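PDB 2GX8: NIF3-related protein from Bacillus cereus, which is of unknown function but binds a pair of zinc ions in a metal site conserved in the Nif3 family and carries a putative regulatory domain. Local coordinates for residues C[57-62]-C[116-122]; C[67-73]-C[88-93]; C[296-302]-C[350-355]; C[315-321]-C[332-338]. All coordinates share one frame; numbering follows the deposited sequence.

Contact 1 of 4, residues C[57-62]-C[116-122]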
loop_
_atom_site.group_PDB
_atom_site.type_symbol
_atom_site.label_atom_id
_atom_site.label_comp_id
_atom_site.label_asym_id
_atom_site.label_seq_id
_atom_site.Cartn_x
_atom_site.Cartn_y
_atom_site.Cartn_z
ATOM N N ILE C 57 -5.777 -23.865 19.173
ATOM C CA ILE C 57 -5.276 -25.224 18.966
ATOM C C ILE C 57 -6.226 -26.220 19.555
ATOM O O ILE C 57 -6.620 -26.084 20.707
ATOM C CB ILE C 57 -3.838 -25.356 19.538
ATOM C CG1 ILE C 57 -2.858 -24.849 18.499
ATOM C CG2 ILE C 57 -3.434 -26.781 19.835
ATOM C CD1 ILE C 57 -1.495 -24.642 19.037
ATOM N N GLY C 58 -6.625 -27.210 18.761
ATOM C CA GLY C 58 -7.498 -28.263 19.273
ATOM C C GLY C 58 -8.942 -28.140 18.871
ATOM O O GLY C 58 -9.248 -27.564 17.822
ATOM N N ALA C 59 -9.813 -28.711 19.716
ATOM C CA ALA C 59 -11.277 -28.767 19.550
ATOM C C ALA C 59 -11.954 -28.616 20.915
ATOM O O ALA C 59 -11.370 -28.954 21.940
ATOM C CB ALA C 59 -11.675 -30.076 18.962
ATOM N N LEU C 60 -13.185 -28.114 20.937
ATOM C CA LEU C 60 -13.890 -27.935 22.213
ATOM C C LEU C 60 -15.057 -28.902 22.391
ATOM O O LEU C 60 -15.680 -28.936 23.453
ATOM C CB LEU C 60 -14.391 -26.497 22.353
ATOM C CG LEU C 60 -13.335 -25.405 22.320
ATOM C CD1 LEU C 60 -13.992 -24.092 21.999
ATOM C CD2 LEU C 60 -12.530 -25.350 23.628
ATOM N N ASN C 61 -15.363 -29.686 21.360
ATOM C CA ASN C 61 -16.490 -30.629 21.433
ATOM C C ASN C 61 -16.130 -31.953 22.108
ATOM O O ASN C 61 -16.273 -33.052 21.480
ATOM C CB ASN C 61 -17.098 -30.853 20.041
ATOM C CG ASN C 61 -16.051 -31.183 18.977
ATOM O OD1 ASN C 61 -14.858 -31.313 19.260
ATOM N ND2 ASN C 61 -16.506 -31.323 17.738
ATOM N N LYS C 62 -15.702 -31.832 23.416
ATOM C CA LYS C 62 -15.210 -32.997 24.141
ATOM C C LYS C 62 -15.419 -32.728 25.639
ATOM O O LYS C 62 -15.424 -31.581 26.033
ATOM C CB LYS C 62 -13.715 -33.185 23.802
ATOM C CG LYS C 62 -12.795 -32.000 24.244
ATOM C CD LYS C 62 -11.421 -31.993 23.551
ATOM C CE LYS C 62 -10.351 -31.154 24.326
ATOM N NZ LYS C 62 -10.830 -29.829 24.849
ATOM N N CYS C 116 0.889 -29.840 23.061
ATOM C CA CYS C 116 -0.567 -29.567 23.106
ATOM C C CYS C 116 -1.334 -30.496 22.197
ATOM O O CYS C 116 -2.356 -31.072 22.589
ATOM C CB CYS C 116 -0.874 -28.138 22.663
ATOM S SG CYS C 116 -0.296 -26.871 23.754
ATOM N N ILE C 117 -0.861 -30.635 20.966
ATOM C CA ILE C 117 -1.539 -31.531 20.028
ATOM C C ILE C 117 -1.478 -32.997 20.425
ATOM O O ILE C 117 -2.502 -33.667 20.403
ATOM C CB ILE C 117 -1.081 -31.324 18.570
ATOM C CG1 ILE C 117 -1.747 -30.056 18.020
ATOM C CG2 ILE C 117 -1.469 -32.540 17.704
ATOM C CD1 ILE C 117 -1.533 -29.839 16.538
ATOM N N LYS C 118 -0.309 -33.498 20.802
ATOM C CA LYS C 118 -0.182 -34.898 21.211
ATOM C C LYS C 118 -1.007 -35.265 22.440
ATOM O O LYS C 118 -1.421 -36.413 22.614
ATOM C CB LYS C 118 1.279 -35.274 21.461
ATOM C CG LYS C 118 2.091 -35.395 20.208
ATOM C CD LYS C 118 3.391 -36.080 20.472
ATOM C CE LYS C 118 4.227 -36.109 19.208
ATOM N NZ LYS C 118 5.451 -36.954 19.375
ATOM N N ASN C 119 -1.251 -34.277 23.285
ATOM C CA ASN C 119 -1.982 -34.498 24.518
ATOM C C ASN C 119 -3.416 -34.023 24.491
ATOM O O ASN C 119 -4.018 -33.868 25.549
ATOM C CB ASN C 119 -1.214 -33.865 25.676
ATOM C CG ASN C 119 0.051 -34.629 26.002
ATOM O OD1 ASN C 119 -0.005 -35.729 26.583
ATOM N ND2 ASN C 119 1.202 -34.060 25.641
ATOM N N ASP C 120 -3.955 -33.799 23.288
ATOM C CA ASP C 120 -5.349 -33.350 23.115
ATOM C C ASP C 120 -5.694 -32.142 24.004
ATOM O O ASP C 120 -6.760 -32.120 24.629
ATOM C CB ASP C 120 -6.349 -34.496 23.374
ATOM C CG ASP C 120 -6.207 -35.645 22.395
ATOM O OD1 ASP C 120 -5.529 -35.446 21.378
ATOM O OD2 ASP C 120 -6.797 -36.752 22.619
ATOM N N ILE C 121 -4.789 -31.157 24.070
ATOM C CA ILE C 121 -5.027 -29.968 24.883
ATOM C C ILE C 121 -5.456 -28.797 24.020
ATOM O O ILE C 121 -4.740 -28.432 23.100
ATOM C CB ILE C 121 -3.797 -29.551 25.679
ATOM C CG1 ILE C 121 -3.456 -30.639 26.698
ATOM C CG2 ILE C 121 -4.046 -28.193 26.401
ATOM C CD1 ILE C 121 -2.230 -30.282 27.513
ATOM N N ALA C 122 -6.628 -28.230 24.325
ATOM C CA ALA C 122 -7.164 -27.114 23.586
ATOM C C ALA C 122 -6.559 -25.832 24.145
ATOM O O ALA C 122 -6.371 -25.704 25.350
ATOM C CB ALA C 122 -8.664 -27.092 23.692
#
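With CG2 of Ile57 set anti to its own backbone N and CG1 beside that nitrogen (chi1 -83°), the short branch of the side chain is the one turned to the end of helix 108-118, where it lies 4.0 Å from Cys116 CB and 4.1 Å from Ile117 CG1. Farther along the loop, Lys62 reaches across. Its CG sits between the backbone N and the carbonyl carbon (chi1 63°), and the chain bends at chi4, carrying NZ back to its own segment, where it donates to Ala59 O at 3.1 Å. The same ammonium group bonds to Asn87 O, so two carbonyl oxygens grip it, while CE passes Asp120 O and NZ itself rests 3.7 Å from Ala122 CB. No conventional hydrogen bond joins the two segments; the backbones meet instead in a CA-H...O contact, with Ala122 CA 3.1 Å from Ile57 O. The helix closes in a Schellman motif: Asp120, at positive phi, is the C-prime residue, Ile121 N returns to Cys116 O at 2.8 Å, and the chain is delivered straight into strand 122-125. That strand runs between 54-56 and 88-91, while helix 75-84 covers Cys116 and Ile121, helix 31-38 meets Leu60, and Ile57 and Gly58 pair with a parallel strand of the second subunit.

Contact 2 of 4, residues C[67-73]-C[88-93]. With ZN (zinc ion), chain M; ZN (zinc ion), chain L.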
loop_
_atom_site.group_PDB
_atom_site.type_symbol
_atom_site.label_atom_id
_atom_site.label_comp_id
_atom_site.label_asym_id
_atom_site.label_seq_id
_atom_site.Cartn_x
_atom_site.Cartn_y
_atom_site.Cartn_z
ATOM N N VAL C 67 -9.974 -27.112 33.775
ATOM C CA VAL C 67 -9.504 -26.025 32.884
ATOM C C VAL C 67 -8.376 -25.244 33.574
ATOM O O VAL C 67 -8.402 -25.086 34.799
ATOM C CB VAL C 67 -10.663 -25.042 32.554
ATOM C CG1 VAL C 67 -10.314 -24.111 31.435
ATOM C CG2 VAL C 67 -11.950 -25.840 32.174
ATOM N N LEU C 68 -7.402 -24.742 32.794
ATOM C CA LEU C 68 -6.300 -23.960 33.351
ATOM C C LEU C 68 -6.292 -22.514 32.828
ATOM O O LEU C 68 -6.361 -22.280 31.602
ATOM C CB LEU C 68 -4.948 -24.616 33.016
ATOM C CG LEU C 68 -3.662 -24.057 33.639
ATOM C CD1 LEU C 68 -3.653 -24.270 35.151
ATOM C CD2 LEU C 68 -2.424 -24.710 33.018
ATOM N N ILE C 69 -6.207 -21.550 33.742
ATOM C CA ILE C 69 -6.099 -20.175 33.327
ATOM C C ILE C 69 -4.605 -19.828 33.335
ATOM O O ILE C 69 -3.918 -20.012 34.353
ATOM C CB ILE C 69 -6.857 -19.211 34.246
ATOM C CG1 ILE C 69 -8.259 -19.751 34.578
ATOM C CG2 ILE C 69 -6.987 -17.870 33.581
ATOM C CD1 ILE C 69 -9.116 -19.943 33.343
ATOM N N ALA C 70 -4.113 -19.323 32.203
ATOM C CA ALA C 70 -2.702 -18.944 32.072
ATOM C C ALA C 70 -2.544 -17.552 31.510
ATOM O O ALA C 70 -3.478 -17.018 30.915
ATOM C CB ALA C 70 -1.962 -19.945 31.156
ATOM N N LEU C 71 -1.356 -16.976 31.699
ATOM C CA LEU C 71 -1.014 -15.710 31.078
ATOM C C LEU C 71 -0.242 -16.067 29.781
ATOM O O LEU C 71 -0.683 -15.754 28.666
ATOM C CB LEU C 71 -0.219 -14.816 32.040
ATOM C CG LEU C 71 0.412 -13.540 31.455
ATOM C CD1 LEU C 71 -0.652 -12.598 30.978
ATOM C CD2 LEU C 71 1.315 -12.826 32.445
ATOM N N ASP C 72 0.876 -16.774 29.930
ATOM C CA ASP C 72 1.704 -17.224 28.821
ATOM C C ASP C 72 1.621 -18.736 28.734
ATOM O O ASP C 72 1.694 -19.405 29.778
ATOM C CB ASP C 72 3.146 -16.841 29.121
ATOM C CG ASP C 72 3.303 -15.359 29.316
ATOM O OD1 ASP C 72 2.860 -14.649 28.392
ATOM O OD2 ASP C 72 3.860 -14.893 30.359
ATOM N N VAL C 73 1.443 -19.280 27.522
ATOM C CA VAL C 73 1.451 -20.722 27.389
ATOM C C VAL C 73 2.855 -21.179 27.067
ATOM O O VAL C 73 3.226 -21.293 25.913
ATOM C CB VAL C 73 0.488 -21.252 26.314
ATOM C CG1 VAL C 73 0.529 -22.769 26.289
ATOM C CG2 VAL C 73 -0.926 -20.755 26.558
ATOM N N VAL C 88 -8.070 -27.991 28.432
ATOM C CA VAL C 88 -8.345 -26.660 27.894
ATOM C C VAL C 88 -7.586 -25.646 28.715
ATOM O O VAL C 88 -7.754 -25.582 29.950
ATOM C CB VAL C 88 -9.828 -26.205 27.962
ATOM C CG1 VAL C 88 -9.950 -24.759 27.467
ATOM C CG2 VAL C 88 -10.779 -27.116 27.141
ATOM N N ILE C 89 -6.770 -24.846 28.029
ATOM C CA ILE C 89 -6.065 -23.759 28.674
ATOM C C ILE C 89 -6.598 -22.410 28.149
ATOM O O ILE C 89 -6.631 -22.168 26.921
ATOM C CB ILE C 89 -4.535 -23.820 28.415
ATOM C CG1 ILE C 89 -3.948 -25.162 28.897
ATOM C CG2 ILE C 89 -3.878 -22.673 29.074
ATOM C CD1 ILE C 89 -2.414 -25.360 28.622
ATOM N N ILE C 90 -7.052 -21.552 29.058
ATOM C CA ILE C 90 -7.480 -20.228 28.658
ATOM C C ILE C 90 -6.325 -19.321 28.969
ATOM O O ILE C 90 -5.972 -19.110 30.133
ATOM C CB ILE C 90 -8.734 -19.756 29.387
ATOM C CG1 ILE C 90 -9.917 -20.577 28.947
ATOM C CG2 ILE C 90 -9.044 -18.287 29.044
ATOM C CD1 ILE C 90 -11.158 -20.235 29.690
ATOM N N ALA C 91 -5.728 -18.778 27.914
ATOM C CA ALA C 91 -4.552 -17.929 28.042
ATOM C C ALA C 91 -4.815 -16.524 27.588
ATOM O O ALA C 91 -5.567 -16.324 26.634
ATOM C CB ALA C 91 -3.432 -18.502 27.213
ATOM N N HIS C 92 -4.135 -15.566 28.225
ATOM C CA HIS C 92 -4.285 -14.172 27.942
ATOM C C HIS C 92 -3.501 -13.758 26.722
ATOM O O HIS C 92 -4.012 -13.006 25.886
ATOM C CB HIS C 92 -3.817 -13.361 29.146
ATOM C CG HIS C 92 -3.999 -11.890 28.997
ATOM N ND1 HIS C 92 -5.185 -11.328 28.576
ATOM C CD2 HIS C 92 -3.175 -10.855 29.284
ATOM C CE1 HIS C 92 -5.066 -10.015 28.565
ATOM N NE2 HIS C 92 -3.861 -9.703 28.997
ATOM N N HIS C 93 -2.243 -14.205 26.636
ATOM C CA HIS C 93 -1.433 -13.907 25.463
ATOM C C HIS C 93 -1.579 -15.082 24.520
ATOM O O HIS C 93 -1.357 -16.217 24.920
ATOM C CB HIS C 93 0.035 -13.737 25.790
ATOM C CG HIS C 93 0.316 -12.616 26.709
ATOM N ND1 HIS C 93 1.297 -12.680 27.666
ATOM C CD2 HIS C 93 -0.259 -11.402 26.832
ATOM C CE1 HIS C 93 1.354 -11.529 28.312
ATOM N NE2 HIS C 93 0.402 -10.744 27.841
HETATM ZN ZN ZN M . -3.070 -7.710 28.363
HETATM ZN ZN ZN L . 0.043 -8.540 27.534
HETATM O O HOH W 1 1.130 -17.535 24.927
#
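Leu71 lays its CD1 over one face of the His93 ring, 3.8 Å from the ring centroid and offset toward the rim, a CH-pi contact; the same methyl touches the His92 ring at its edge, 3.5 Å from CD2. With CG anti to the backbone N (chi1 170°), the leucine runs alongside both imidazoles. Asp72 fixes the rotation of His93: ND1 donates to OD1 at 2.6 Å, almost straight at 170°, with the oxygen in the ring plane and met on its syn side. His340 of the third subunit meets the His93 ring edge-to-face. Strand 66-70 runs parallel to 88-91, with Ala70 N bonded to Ile90 O at 2.8 Å, and the two belong to a beta-alpha-beta crossover through helix 75-84. Val73 CG2 and Ala91 CB pack tightly, 3.4 Å apart, and a water bridges Val73 N and His93 O. His92 NE2 binds one zinc together with Asp131 and Glu360, while His93 NE2, 2.2 Å from the other zinc, shares it with His357 and Glu360. The carboxylate of Asp72 thus acts as a second shell, leaving NE2 to the metal and probably making that nitrogen a stronger donor to it.

Contact 3 of 4, residues C[296-302]-C[350-355]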
loop_
_atom_site.group_PDB
_atom_site.type_symbol
_atom_site.label_atom_id
_atom_site.label_comp_id
_atom_site.label_asym_id
_atom_site.label_seq_id
_atom_site.Cartn_x
_atom_site.Cartn_y
_atom_site.Cartn_z
ATOM N N GLY C 296 11.542 -6.006 41.552
ATOM C CA GLY C 296 12.093 -4.730 41.117
ATOM C C GLY C 296 11.225 -3.989 40.122
ATOM O O GLY C 296 10.332 -4.566 39.524
ATOM N N ALA C 297 11.481 -2.696 39.950
ATOM C CA ALA C 297 10.765 -1.881 38.956
ATOM C C ALA C 297 11.717 -0.812 38.414
ATOM O O ALA C 297 12.787 -0.595 38.984
ATOM C CB ALA C 297 9.497 -1.219 39.561
ATOM N N ARG C 298 11.348 -0.179 37.298
ATOM C CA ARG C 298 12.092 0.968 36.763
ATOM C C ARG C 298 11.161 2.158 36.941
ATOM O O ARG C 298 9.935 2.036 36.752
ATOM C CB ARG C 298 12.452 0.782 35.286
ATOM C CG ARG C 298 13.319 -0.418 35.042
ATOM C CD ARG C 298 13.691 -0.570 33.571
ATOM N NE ARG C 298 12.523 -0.840 32.774
ATOM C CZ ARG C 298 12.473 -0.687 31.457
ATOM N NH1 ARG C 298 13.542 -0.236 30.808
ATOM N NH2 ARG C 298 11.351 -0.950 30.794
ATOM N N VAL C 299 11.728 3.297 37.307
ATOM C CA VAL C 299 10.962 4.494 37.540
ATOM C C VAL C 299 11.456 5.678 36.706
ATOM O O VAL C 299 12.653 5.942 36.641
ATOM C CB VAL C 299 11.039 4.896 39.038
ATOM C CG1 VAL C 299 10.318 6.178 39.277
ATOM C CG2 VAL C 299 10.444 3.814 39.923
ATOM N N VAL C 300 10.527 6.405 36.099
ATOM C CA VAL C 300 10.875 7.595 35.350
ATOM C C VAL C 300 10.338 8.804 36.098
ATOM O O VAL C 300 9.147 8.891 36.327
ATOM C CB VAL C 300 10.247 7.599 33.941
ATOM C CG1 VAL C 300 10.682 8.845 33.172
ATOM C CG2 VAL C 300 10.642 6.364 33.188
ATOM N N GLY C 301 11.218 9.725 36.491
ATOM C CA GLY C 301 10.808 10.955 37.182
ATOM C C GLY C 301 11.606 11.185 38.442
ATOM O O GLY C 301 12.382 10.329 38.846
ATOM N N LYS C 302 11.429 12.337 39.070
ATOM C CA LYS C 302 12.103 12.613 40.320
ATOM C C LYS C 302 11.382 11.901 41.466
ATOM O O LYS C 302 10.238 12.210 41.759
ATOM C CB LYS C 302 12.134 14.125 40.545
ATOM C CG LYS C 302 12.891 14.829 39.430
ATOM C CD LYS C 302 12.506 16.294 39.269
ATOM C CE LYS C 302 13.140 16.827 37.978
ATOM N NZ LYS C 302 12.428 18.003 37.423
ATOM N N LEU C 350 5.169 13.496 32.951
ATOM C CA LEU C 350 4.536 12.285 33.464
ATOM C C LEU C 350 5.528 11.308 34.105
ATOM O O LEU C 350 6.509 10.891 33.470
ATOM C CB LEU C 350 3.804 11.558 32.322
ATOM C CG LEU C 350 3.062 10.269 32.656
ATOM C CD1 LEU C 350 1.814 10.551 33.472
ATOM C CD2 LEU C 350 2.688 9.560 31.359
ATOM N N ASN C 351 5.270 10.921 35.350
ATOM C CA ASN C 351 6.101 9.948 36.007
ATOM C C ASN C 351 5.664 8.565 35.568
ATOM O O ASN C 351 4.539 8.388 35.107
ATOM C CB ASN C 351 5.959 10.084 37.499
ATOM C CG ASN C 351 6.459 11.407 37.998
ATOM O OD1 ASN C 351 7.284 12.065 37.350
ATOM N ND2 ASN C 351 5.995 11.794 39.156
ATOM N N ILE C 352 6.555 7.592 35.709
ATOM C CA ILE C 352 6.257 6.251 35.280
ATOM C C ILE C 352 6.850 5.267 36.236
ATOM O O ILE C 352 7.927 5.488 36.755
ATOM C CB ILE C 352 6.874 5.956 33.877
ATOM C CG1 ILE C 352 6.548 7.102 32.908
ATOM C CG2 ILE C 352 6.469 4.567 33.352
ATOM C CD1 ILE C 352 5.983 6.671 31.649
ATOM N N VAL C 353 6.109 4.208 36.517
ATOM C CA VAL C 353 6.659 3.083 37.238
ATOM C C VAL C 353 6.392 1.883 36.319
ATOM O O VAL C 353 5.281 1.683 35.920
ATOM C CB VAL C 353 5.991 2.840 38.564
ATOM C CG1 VAL C 353 6.601 1.620 39.171
ATOM C CG2 VAL C 353 6.180 4.093 39.529
ATOM N N ASP C 354 7.419 1.104 36.006
ATOM C CA ASP C 354 7.320 -0.048 35.101
ATOM C C ASP C 354 7.629 -1.260 35.950
ATOM O O ASP C 354 8.787 -1.590 36.177
ATOM C CB ASP C 354 8.345 0.076 33.965
ATOM C CG ASP C 354 8.279 -1.053 32.952
ATOM O OD1 ASP C 354 7.602 -2.073 33.188
ATOM O OD2 ASP C 354 8.898 -0.921 31.863
ATOM N N PRO C 355 6.586 -1.949 36.405
ATOM C CA PRO C 355 6.802 -3.139 37.200
ATOM C C PRO C 355 6.953 -4.365 36.299
ATOM O O PRO C 355 7.152 -5.456 36.801
ATOM C CB PRO C 355 5.513 -3.236 38.002
ATOM C CG PRO C 355 4.450 -2.613 37.116
ATOM C CD PRO C 355 5.152 -1.680 36.167
HETATM O O HOH W 2 9.323 -6.477 37.783
HETATM O O HOH W 3 10.897 -2.838 34.282
HETATM O O HOH W 4 9.501 13.951 37.938
#
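Arg298 and Asp354 send their CB atoms to the same face of the sheet. From its CB the arginine continues to CG, which stands beside the backbone N; the chain then bends at chi3 (-65°), and the guanidinium is brought alongside the carboxylate. NE gives its hydrogen to a water, which in turn donates to Asp354 O. At the tip NH2 forms a salt bridge with Asp354 OD2 at 2.7 Å, reaching it from above the carboxylate plane: a single bond, NH2 to OD2, with the two planes 53° apart. The backbones of the same two residues form a hydrogen-bonded antiparallel pair, with Asp354 N to Arg298 O at 2.8 Å. The next hydrogen-bonded pair, Val300 with Ile352, places CB against CB at 3.8 Å on the same face as the ion pair. On the face of Val299 and Val353 the valines meet at their CG2 atoms, 4.3 Å apart, where Val299 also packs on helix 281-292. NH2 bonds to Met337 O as well, OD2 accepts from Met337 N, and Phe394 of the third subunit makes a cation-pi contact with Arg298. The sheet runs on into that subunit, whose strand pairs antiparallel with residues 298-300. Charge is therefore buried in balanced form, which would be expected to keep both groups ionised and ties the turn after strand 331-335 to this strand pair.

Contact 4 of 4, residues C[315-321]-C[332-338]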
loop_
_atom_site.group_PDB
_atom_site.type_symbol
_atom_site.label_atom_id
_atom_site.label_comp_id
_atom_site.label_asym_id
_atom_site.label_seq_id
_atom_site.Cartn_x
_atom_site.Cartn_y
_atom_site.Cartn_z
ATOM N N GLY C 315 0.518 -4.659 30.633
ATOM C CA GLY C 315 1.014 -4.993 29.287
ATOM C C GLY C 315 1.809 -3.839 28.696
ATOM O O GLY C 315 2.309 -3.001 29.449
ATOM N N ASP C 316 1.921 -3.798 27.362
ATOM C CA ASP C 316 2.606 -2.719 26.636
ATOM C C ASP C 316 1.713 -1.462 26.526
ATOM O O ASP C 316 0.784 -1.400 25.698
ATOM C CB ASP C 316 3.050 -3.189 25.235
ATOM C CG ASP C 316 3.812 -2.095 24.436
ATOM O OD1 ASP C 316 4.232 -2.344 23.268
ATOM O OD2 ASP C 316 4.002 -0.982 24.966
ATOM N N GLY C 317 2.008 -0.452 27.352
ATOM C CA GLY C 317 1.243 0.783 27.306
ATOM C C GLY C 317 1.993 2.040 26.867
ATOM O O GLY C 317 1.592 3.161 27.188
ATOM N N ASN C 318 3.089 1.832 26.144
ATOM C CA ASN C 318 3.876 2.889 25.541
ATOM C C ASN C 318 3.043 3.884 24.740
ATOM O O ASN C 318 3.330 5.075 24.709
ATOM C CB ASN C 318 4.822 2.243 24.554
ATOM C CG ASN C 318 6.005 1.587 25.224
ATOM O OD1 ASN C 318 6.828 2.258 25.844
ATOM N ND2 ASN C 318 6.134 0.276 25.052
ATOM N N LYS C 319 2.006 3.384 24.082
ATOM C CA LYS C 319 1.160 4.216 23.239
ATOM C C LYS C 319 0.178 5.157 23.958
ATOM O O LYS C 319 -0.417 6.022 23.318
ATOM C CB LYS C 319 0.421 3.337 22.214
ATOM C CG LYS C 319 1.340 2.783 21.141
ATOM C CD LYS C 319 0.549 2.306 19.914
ATOM C CE LYS C 319 1.489 2.080 18.706
ATOM N NZ LYS C 319 0.731 1.803 17.408
ATOM N N TYR C 320 0.042 5.014 25.275
ATOM C CA TYR C 320 -0.938 5.801 26.028
ATOM C C TYR C 320 -0.397 6.802 27.008
ATOM O O TYR C 320 -1.108 7.229 27.909
ATOM C CB TYR C 320 -1.921 4.872 26.692
ATOM C CG TYR C 320 -2.539 3.993 25.636
ATOM C CD1 TYR C 320 -2.127 2.688 25.474
ATOM C CD2 TYR C 320 -3.465 4.514 24.741
ATOM C CE1 TYR C 320 -2.678 1.874 24.442
ATOM C CE2 TYR C 320 -4.015 3.741 23.725
ATOM C CZ TYR C 320 -3.619 2.419 23.579
ATOM O OH TYR C 320 -4.171 1.644 22.557
ATOM N N ILE C 321 0.846 7.216 26.827
ATOM C CA ILE C 321 1.400 8.216 27.709
ATOM C C ILE C 321 0.711 9.590 27.551
ATOM O O ILE C 321 0.614 10.333 28.527
ATOM C CB ILE C 321 2.954 8.321 27.592
ATOM C CG1 ILE C 321 3.362 8.873 26.237
ATOM C CG2 ILE C 321 3.596 6.941 27.831
ATOM C CD1 ILE C 321 4.795 9.344 26.163
ATOM N N TYR C 332 2.268 6.965 35.845
ATOM C CA TYR C 332 1.677 5.957 34.965
ATOM C C TYR C 332 2.350 4.597 35.183
ATOM O O TYR C 332 3.542 4.471 35.026
ATOM C CB TYR C 332 1.772 6.453 33.513
ATOM C CG TYR C 332 1.212 5.552 32.397
ATOM C CD1 TYR C 332 1.839 5.512 31.154
ATOM C CD2 TYR C 332 0.064 4.753 32.582
ATOM C CE1 TYR C 332 1.341 4.715 30.099
ATOM C CE2 TYR C 332 -0.446 3.916 31.505
ATOM C CZ TYR C 332 0.214 3.916 30.284
ATOM O OH TYR C 332 -0.223 3.143 29.196
ATOM N N VAL C 333 1.573 3.579 35.535
ATOM C CA VAL C 333 2.100 2.244 35.791
ATOM C C VAL C 333 1.810 1.332 34.617
ATOM O O VAL C 333 0.675 0.923 34.447
ATOM C CB VAL C 333 1.423 1.599 37.022
ATOM C CG1 VAL C 333 1.955 0.195 37.245
ATOM C CG2 VAL C 333 1.632 2.441 38.237
ATOM N N THR C 334 2.840 0.972 33.847
ATOM C CA THR C 334 2.674 0.124 32.662
ATOM C C THR C 334 3.960 -0.648 32.349
ATOM O O THR C 334 5.024 -0.293 32.854
ATOM C CB THR C 334 2.254 1.006 31.453
ATOM O OG1 THR C 334 1.810 0.194 30.350
ATOM C CG2 THR C 334 3.383 1.956 31.045
ATOM N N GLY C 335 3.888 -1.680 31.507
ATOM C CA GLY C 335 5.067 -2.460 31.159
ATOM C C GLY C 335 5.723 -2.077 29.847
ATOM O O GLY C 335 5.204 -1.266 29.073
ATOM N N ASP C 336 6.893 -2.654 29.616
ATOM C CA ASP C 336 7.637 -2.498 28.362
ATOM C C ASP C 336 8.008 -1.092 27.969
ATOM O O ASP C 336 8.081 -0.773 26.800
ATOM C CB ASP C 336 6.865 -3.169 27.230
ATOM C CG ASP C 336 6.793 -4.667 27.393
ATOM O OD1 ASP C 336 7.762 -5.227 27.967
ATOM O OD2 ASP C 336 5.764 -5.273 26.948
ATOM N N MET C 337 8.305 -0.254 28.942
ATOM C CA MET C 337 8.617 1.137 28.641
ATOM C C MET C 337 9.874 1.338 27.748
ATOM O O MET C 337 10.997 0.989 28.151
ATOM C CB MET C 337 8.732 1.902 29.960
ATOM C CG MET C 337 8.589 3.368 29.797
ATOM S SD MET C 337 6.976 3.783 29.091
ATOM C CE MET C 337 7.469 5.359 28.569
ATOM N N TYR C 338 9.677 1.898 26.554
ATOM C CA TYR C 338 10.770 2.162 25.628
ATOM C C TYR C 338 11.533 3.441 25.969
ATOM O O TYR C 338 10.960 4.442 26.396
ATOM C CB TYR C 338 10.290 2.232 24.181
ATOM C CG TYR C 338 10.142 0.867 23.566
ATOM C CD1 TYR C 338 8.867 0.299 23.315
ATOM C CD2 TYR C 338 11.283 0.109 23.250
ATOM C CE1 TYR C 338 8.737 -1.004 22.763
ATOM C CE2 TYR C 338 11.169 -1.179 22.715
ATOM C CZ TYR C 338 9.903 -1.731 22.475
ATOM O OH TYR C 338 9.857 -2.999 21.942
#
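The loop that follows strand 306-313 meets the end of the parallel strand 331-335 beside the zinc site, with Asn318 bonding across it. The amide of this residue is used at both ends: OD1 accepts from Tyr338 N at 3.0 Å, nearly straight at 168°, while ND2 donates to Asp336 O at 2.8 Å from above that carbonyl's plane. Its CG lies beside the backbone N (chi1 -77°), which brings the amide across the Tyr338 side chain at about a right angle, their planes 34° apart. Asp316 OD2 accepts from Asn318 N two residues on, an Asx turn that shapes the loop before helix 321-326. Tyr332 OH donates to Gly317 O at 2.7 Å, in the carbonyl plane and on a lone pair, and the same oxygen also takes Tyr320 N. Ile321 CG2 closes on the edge of the Tyr332 ring, 3.9 Å from CE1, and Thr334 CG2 covers one face. Gly335 N bonds to Gly315 O at 2.9 Å. Asp336 OD2 turns to His357 ND1, a second-shell bond behind a zinc ligand, while Asp316 OD1 bonds to Tyr338 OH of the third subunit.

Contact 2 is wholly buried, whereas contacts 1 and 3 each include an exposed residue, Asp120 and Lys302, and contact 4 some partly exposed ones; their chemistry follows their place in the fold. Contact 2 is regular parallel sheet leading into metal ligands; contact 1, adjoining it through Ala122 O and Ile89 N, replaces backbone pairing with apolar packing and one lysine, and borders the second subunit. Contacts 3 and 4 lie on the neighbouring strands 351-354 and 331-335, respectively, of one sheet, but one is an antiparallel pair with an ion pair and the other a loop held by amide and hydroxyl bonds. Contact 2 supplies zinc ligands and contact 4 borders the site; contacts 2, 3 and 4 all touch the third subunit.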